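Local coordinates for protein putative exotoxin (superantigen) (PDB 1TY0) that probably acts as a superantigen exotoxin and can use one surface both to bind the T-cell receptor and to dimerise, at residues A[16-21]-A[73-78]; A[116-121]-A[204-209]. All coordinates share one frame; numbering follows the deposited sequence.

Contacts 1 and 2 belong to the two halves of the superantigen fold: 16-21 with 73-78 lies in the OB-fold domain, 116-121 with 204-209 in the beta-grasp domain. Their centres are 22 Å apart and their nearest atoms about 12 Å, so they do not touch. Helix 131-146 relates them, since it meets Tyr18 and Leu75 of contact 1 as well as Leu118, Phe204 and Ile206 of contact 2. Their outward relations differ. Contact 1 borders the second subunit of the dimer, whereas contact 2 holds Asp205, which with His169 and His203 forms the zinc site; no zinc is bound to this chain in the model.

Contact 1. Residues A[16-21]-A[73-78]; sequences YAYEII and FGLPYI
The Tyr18 ring is met obliquely by Leu75, whose CD1 methyl lies 3.8 Å from Tyr18 CE1 and 4.0 Å from Tyr18 CD1, while Phe187 makes an edge-to-face pair with the same ring. The side chains of Tyr18 and Leu75 cross at about a right angle; CD1 is the leucine branch that touches. The hydroxyl end has polar partners beyond the two segments: Tyr18 OH is hydrogen-bonded to Tyr190 OH and to Lys189 NZ, which fixes the far end of the ring.

Ile20 sets its terminal CD1 against the CG-CD side of the pyrrolidine ring of Pro76. Ile20 CD1 is 3.3 Å from Pro76 CG, closer than carbons usually pack, and 3.5 Å from Pro76 CD. The isoleucine reaches this far because its long branch is fully extended, with CG1 anti to the backbone N (chi1 -180°) and CD1 continuing the zigzag (chi2 177°). Backbone joins in where Ile21 O lies 3.7 Å from Pro76 CD. An inverse gamma turn centred on Glu19 redirects the chain between Tyr18 and Ile20. The side-chain contacts are apolar, and 217 Å² is buried between the segments.

Pro76 also packs on Ile21 of the second subunit, and Glu19 O accepts a hydrogen bond from Arg183 NH1 of that subunit, which places this buried patch beside the dimer interface. Within the OB-fold domain it joins the C-terminal part of helix 5-18 to the chain following strand 69-74. Helices 131-146 and 183-187 contribute Phe136 and Phe187, both touching Leu75, and Pro76 rests on Val23 of strand 23-26.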
loop_
_atom_site.group_PDB
_atom_site.type_symbol
_atom_site.label_atom_id
_atom_site.label_comp_id
_atom_site.label_asym_id
_atom_site.label_seq_id
_atom_site.Cartn_x
_atom_site.Cartn_y
_atom_site.Cartn_z
ATOM N N TYR A 16 2.945 -3.158 10.820
ATOM C CA TYR A 16 3.384 -2.222 9.797
ATOM C C TYR A 16 3.537 -2.893 8.435
ATOM O O TYR A 16 3.078 -2.366 7.424
ATOM C CB TYR A 16 4.724 -1.589 10.166
ATOM C CG TYR A 16 5.445 -1.050 8.951
ATOM C CD1 TYR A 16 4.894 -0.018 8.190
ATOM C CD2 TYR A 16 6.652 -1.607 8.528
ATOM C CE1 TYR A 16 5.527 0.443 7.037
ATOM C CE2 TYR A 16 7.290 -1.154 7.378
ATOM C CZ TYR A 16 6.723 -0.130 6.638
ATOM O OH TYR A 16 7.349 0.319 5.498
ATOM N N ALA A 17 4.200 -4.043 8.413
ATOM C CA ALA A 17 4.437 -4.760 7.166
ATOM C C ALA A 17 3.163 -5.084 6.398
ATOM O O ALA A 17 3.097 -4.877 5.187
ATOM C CB ALA A 17 5.218 -6.048 7.441
ATOM N N TYR A 18 2.145 -5.575 7.099
ATOM C CA TYR A 18 0.898 -5.952 6.445
ATOM C C TYR A 18 -0.169 -4.863 6.271
ATOM O O TYR A 18 -1.213 -5.113 5.679
ATOM C CB TYR A 18 0.321 -7.189 7.145
ATOM C CG TYR A 18 1.060 -8.463 6.771
ATOM C CD1 TYR A 18 0.761 -9.140 5.591
ATOM C CD2 TYR A 18 2.082 -8.970 7.578
ATOM C CE1 TYR A 18 1.458 -10.295 5.216
ATOM C CE2 TYR A 18 2.791 -10.125 7.211
ATOM C CZ TYR A 18 2.471 -10.780 6.027
ATOM O OH TYR A 18 3.155 -11.919 5.658
ATOM N N GLU A 19 0.080 -3.665 6.795
ATOM C CA GLU A 19 -0.858 -2.549 6.613
ATOM C C GLU A 19 -0.395 -1.942 5.296
ATOM O O GLU A 19 0.273 -0.913 5.272
ATOM C CB GLU A 19 -0.714 -1.528 7.745
ATOM C CG GLU A 19 -1.522 -1.866 8.989
ATOM C CD GLU A 19 -3.005 -1.618 8.796
ATOM O OE1 GLU A 19 -3.390 -0.444 8.587
ATOM O OE2 GLU A 19 -3.786 -2.590 8.849
ATOM N N ILE A 20 -0.761 -2.595 4.202
ATOM C CA ILE A 20 -0.317 -2.180 2.883
ATOM C C ILE A 20 -1.337 -2.495 1.791
ATOM O O ILE A 20 -2.235 -3.313 1.979
ATOM C CB ILE A 20 1.007 -2.908 2.566
ATOM C CG1 ILE A 20 1.545 -2.516 1.193
ATOM C CG2 ILE A 20 0.782 -4.407 2.633
ATOM C CD1 ILE A 20 2.885 -3.151 0.894
ATOM N N ILE A 21 -1.193 -1.827 0.652
ATOM C CA ILE A 21 -2.069 -2.034 -0.497
ATOM C C ILE A 21 -1.328 -2.989 -1.430
ATOM O O ILE A 21 -0.199 -2.717 -1.826
ATOM C CB ILE A 21 -2.330 -0.706 -1.244
ATOM C CG1 ILE A 21 -3.252 0.183 -0.403
ATOM C CG2 ILE A 21 -2.946 -0.980 -2.617
ATOM C CD1 ILE A 21 -4.647 -0.359 -0.265
ATOM N N PHE A 73 -0.977 -11.081 -7.559
ATOM C CA PHE A 73 -1.439 -10.623 -6.253
ATOM C C PHE A 73 -0.213 -10.744 -5.374
ATOM O O PHE A 73 0.076 -11.813 -4.823
ATOM C CB PHE A 73 -2.567 -11.466 -5.665
ATOM C CG PHE A 73 -3.256 -10.789 -4.510
ATOM C CD1 PHE A 73 -2.648 -10.737 -3.260
ATOM C CD2 PHE A 73 -4.466 -10.129 -4.693
ATOM C CE1 PHE A 73 -3.236 -10.031 -2.210
ATOM C CE2 PHE A 73 -5.062 -9.421 -3.647
ATOM C CZ PHE A 73 -4.441 -9.373 -2.404
ATOM N N GLY A 74 0.517 -9.644 -5.261
ATOM C CA GLY A 74 1.729 -9.655 -4.467
ATOM C C GLY A 74 1.887 -8.406 -3.637
ATOM O O GLY A 74 1.368 -7.340 -3.986
ATOM N N LEU A 75 2.608 -8.534 -2.530
ATOM C CA LEU A 75 2.827 -7.391 -1.653
ATOM C C LEU A 75 4.158 -6.750 -2.012
ATOM O O LEU A 75 5.200 -7.414 -1.999
ATOM C CB LEU A 75 2.811 -7.851 -0.190
ATOM C CG LEU A 75 1.608 -8.733 0.169
ATOM C CD1 LEU A 75 1.644 -9.092 1.658
ATOM C CD2 LEU A 75 0.315 -8.004 -0.172
ATOM N N PRO A 76 4.147 -5.450 -2.362
ATOM C CA PRO A 76 5.396 -4.768 -2.724
ATOM C C PRO A 76 6.331 -4.655 -1.526
ATOM O O PRO A 76 5.891 -4.323 -0.428
ATOM C CB PRO A 76 4.911 -3.406 -3.213
ATOM C CG PRO A 76 3.729 -3.146 -2.315
ATOM C CD PRO A 76 3.018 -4.499 -2.329
ATOM N N TYR A 77 7.618 -4.929 -1.732
ATOM C CA TYR A 77 8.572 -4.860 -0.630
ATOM C C TYR A 77 9.541 -3.684 -0.737
ATOM O O TYR A 77 10.271 -3.370 0.211
ATOM C CB TYR A 77 9.342 -6.185 -0.518
ATOM C CG TYR A 77 10.150 -6.566 -1.740
ATOM C CD1 TYR A 77 11.438 -6.063 -1.936
ATOM C CD2 TYR A 77 9.632 -7.433 -2.696
ATOM C CE1 TYR A 77 12.189 -6.420 -3.057
ATOM C CE2 TYR A 77 10.372 -7.795 -3.824
ATOM C CZ TYR A 77 11.648 -7.287 -3.998
ATOM O OH TYR A 77 12.380 -7.640 -5.113
ATOM N N ILE A 78 9.544 -3.029 -1.888
ATOM C CA ILE A 78 10.416 -1.883 -2.098
ATOM C C ILE A 78 9.896 -1.069 -3.270
ATOM O O ILE A 78 9.249 -1.613 -4.165
ATOM C CB ILE A 78 11.867 -2.330 -2.397
ATOM C CG1 ILE A 78 12.816 -1.139 -2.294
ATOM C CG2 ILE A 78 11.964 -2.939 -3.790
ATOM C CD1 ILE A 78 13.025 -0.647 -0.880
#

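Contact 2. Residues A[116-121]-A[204-209]; sequences KTLINP and FDIYLW
Leu118 sets its CD1 methyl against the rim of the Phe204 ring, 3.8 Å from Phe204 CZ and 4.0 Å from Phe204 CE1, near the plane of the ring. The same methyl also reaches Ile206, with Leu118 CD1 and Ile206 CD1 3.9 Å apart, so a single leucine branch bridges two residues of one strand. In both pairs the side chains cross at roughly right angles.

Pro121 comes to the ring edge as well: its CG is 3.9 Å from Phe204 CZ and 4.1 Å from Phe204 CE2, and the two side chains run past each other in opposite directions. The left-handed turn at Asn120 (phi 49°, psi 49°) takes the chain off the strand, consistent with Pro121 pointing back toward 204-209; Asn120 OD1 accepts a hydrogen bond from Ile104 N. Phe204 has CG between its backbone N and carbonyl carbon (chi1 73°), and this swings the ring toward 116-121. Ile206 CG1 occupies another part of the ring edge, in plane, 3.5 Å from Phe204 CE1. The rim of the phenyl group is thus lined by leucine, proline and isoleucine.

The alternation of strand 201-209 separates this apolar row from Asp205, a residue of the zinc site, which carries no zinc in this chain; its OD1 accepts a hydrogen bond from Asn107 ND2.

Strands 113-119 and 201-209 are not direct partners. Strand 105-110 runs between them, pairing with Leu118 through Gly106 and with Phe204 through Val105 and Asn107, which explains the 9.3 Å between the CA atoms of Leu118 and Phe204. Above this part of the beta-grasp sheet lies helix 131-146: Tyr141 touches Leu118, Ile138 touches both Phe204 and Ile206, and Leu142 packs on Ile206.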
loop_
_atom_site.group_PDB
_atom_site.type_symbol
_atom_site.label_atom_id
_atom_site.label_comp_id
_atom_site.label_asym_id
_atom_site.label_seq_id
_atom_site.Cartn_x
_atom_site.Cartn_y
_atom_site.Cartn_z
ATOM N N LYS A 116 -15.355 -19.559 16.799
ATOM C CA LYS A 116 -16.359 -19.264 15.789
ATOM C C LYS A 116 -15.994 -19.835 14.431
ATOM O O LYS A 116 -14.826 -20.086 14.142
ATOM C CB LYS A 116 -16.543 -17.746 15.662
ATOM C CG LYS A 116 -17.541 -17.324 14.591
ATOM C CD LYS A 116 -17.752 -15.819 14.581
ATOM C CE LYS A 116 -18.836 -15.422 13.589
ATOM N NZ LYS A 116 -19.107 -13.958 13.621
ATOM N N THR A 117 -17.014 -20.062 13.613
ATOM C CA THR A 117 -16.814 -20.555 12.263
ATOM C C THR A 117 -16.919 -19.301 11.403
ATOM O O THR A 117 -17.964 -18.652 11.362
ATOM C CB THR A 117 -17.910 -21.562 11.843
ATOM O OG1 THR A 117 -17.804 -22.751 12.640
ATOM C CG2 THR A 117 -17.758 -21.934 10.377
ATOM N N LEU A 118 -15.825 -18.948 10.742
ATOM C CA LEU A 118 -15.799 -17.760 9.902
ATOM C C LEU A 118 -16.356 -18.073 8.526
ATOM O O LEU A 118 -15.885 -18.989 7.851
ATOM C CB LEU A 118 -14.366 -17.242 9.775
ATOM C CG LEU A 118 -13.635 -16.969 11.092
ATOM C CD1 LEU A 118 -12.186 -16.611 10.806
ATOM C CD2 LEU A 118 -14.330 -15.850 11.850
ATOM N N ILE A 119 -17.363 -17.309 8.117
ATOM C CA ILE A 119 -17.981 -17.497 6.811
ATOM C C ILE A 119 -17.622 -16.327 5.900
ATOM O O ILE A 119 -17.994 -15.181 6.157
ATOM C CB ILE A 119 -19.521 -17.598 6.925
ATOM C CG1 ILE A 119 -19.897 -18.717 7.902
ATOM C CG2 ILE A 119 -20.123 -17.871 5.553
ATOM C CD1 ILE A 119 -21.388 -18.868 8.129
ATOM N N ASN A 120 -16.892 -16.628 4.834
ATOM C CA ASN A 120 -16.462 -15.618 3.877
ATOM C C ASN A 120 -15.823 -14.399 4.532
ATOM O O ASN A 120 -16.191 -13.259 4.238
ATOM C CB ASN A 120 -17.637 -15.179 3.000
ATOM C CG ASN A 120 -18.140 -16.295 2.109
ATOM O OD1 ASN A 120 -17.351 -17.009 1.489
ATOM N ND2 ASN A 120 -19.460 -16.445 2.031
ATOM N N PRO A 121 -14.864 -14.624 5.444
ATOM C CA PRO A 121 -14.188 -13.512 6.118
ATOM C C PRO A 121 -13.356 -12.751 5.090
ATOM O O PRO A 121 -13.088 -11.557 5.238
ATOM C CB PRO A 121 -13.331 -14.216 7.166
ATOM C CG PRO A 121 -13.010 -15.517 6.520
ATOM C CD PRO A 121 -14.319 -15.919 5.891
ATOM N N PHE A 204 -10.065 -23.609 6.252
ATOM C CA PHE A 204 -8.854 -23.158 6.913
ATOM C C PHE A 204 -9.094 -23.105 8.412
ATOM O O PHE A 204 -10.234 -23.144 8.879
ATOM C CB PHE A 204 -8.433 -21.779 6.386
ATOM C CG PHE A 204 -9.301 -20.649 6.857
ATOM C CD1 PHE A 204 -9.042 -20.011 8.063
ATOM C CD2 PHE A 204 -10.380 -20.219 6.090
ATOM C CE1 PHE A 204 -9.844 -18.956 8.501
ATOM C CE2 PHE A 204 -11.188 -19.167 6.516
ATOM C CZ PHE A 204 -10.920 -18.533 7.724
ATOM N N ASP A 205 -8.004 -23.034 9.161
ATOM C CA ASP A 205 -8.071 -22.959 10.606
ATOM C C ASP A 205 -7.099 -21.885 11.044
ATOM O O ASP A 205 -5.996 -21.788 10.515
ATOM C CB ASP A 205 -7.654 -24.288 11.248
ATOM C CG ASP A 205 -8.650 -25.401 11.002
ATOM O OD1 ASP A 205 -9.809 -25.271 11.447
ATOM O OD2 ASP A 205 -8.272 -26.411 10.368
ATOM N N ILE A 206 -7.525 -21.068 11.996
ATOM C CA ILE A 206 -6.683 -20.025 12.553
ATOM C C ILE A 206 -6.513 -20.408 14.015
ATOM O O ILE A 206 -7.499 -20.518 14.745
ATOM C CB ILE A 206 -7.350 -18.634 12.497
ATOM C CG1 ILE A 206 -7.517 -18.186 11.046
ATOM C CG2 ILE A 206 -6.501 -17.619 13.263
ATOM C CD1 ILE A 206 -8.268 -16.871 10.902
ATOM N N TYR A 207 -5.271 -20.632 14.428
ATOM C CA TYR A 207 -4.976 -20.990 15.812
ATOM C C TYR A 207 -4.262 -19.832 16.492
ATOM O O TYR A 207 -3.137 -19.501 16.127
ATOM C CB TYR A 207 -4.062 -22.215 15.868
ATOM C CG TYR A 207 -4.674 -23.500 15.354
ATOM C CD1 TYR A 207 -5.524 -24.262 16.155
ATOM C CD2 TYR A 207 -4.385 -23.963 14.074
ATOM C CE1 TYR A 207 -6.067 -25.461 15.690
ATOM C CE2 TYR A 207 -4.922 -25.155 13.599
ATOM C CZ TYR A 207 -5.759 -25.900 14.410
ATOM O OH TYR A 207 -6.272 -27.088 13.940
ATOM N N LEU A 208 -4.911 -19.202 17.462
ATOM C CA LEU A 208 -4.278 -18.111 18.189
ATOM C C LEU A 208 -3.994 -18.595 19.607
ATOM O O LEU A 208 -4.807 -19.306 20.198
ATOM C CB LEU A 208 -5.191 -16.888 18.235
ATOM C CG LEU A 208 -5.535 -16.268 16.883
ATOM C CD1 LEU A 208 -6.396 -15.030 17.094
ATOM C CD2 LEU A 208 -4.253 -15.912 16.151
ATOM N N TRP A 209 -2.843 -18.216 20.150
ATOM C CA TRP A 209 -2.480 -18.625 21.504
ATOM C C TRP A 209 -2.076 -17.436 22.360
ATOM O O TRP A 209 -1.449 -16.493 21.872
ATOM C CB TRP A 209 -1.329 -19.630 21.460
ATOM C CG TRP A 209 -1.527 -20.699 20.446
ATOM C CD1 TRP A 209 -1.139 -20.669 19.134
ATOM C CD2 TRP A 209 -2.188 -21.950 20.641
ATOM N NE1 TRP A 209 -1.517 -21.827 18.503
ATOM C CE2 TRP A 209 -2.164 -22.632 19.404
ATOM C CE3 TRP A 209 -2.801 -22.564 21.741
ATOM C CZ2 TRP A 209 -2.728 -23.899 19.238
ATOM C CZ3 TRP A 209 -3.364 -23.823 21.576
ATOM C CH2 TRP A 209 -3.322 -24.478 20.331
#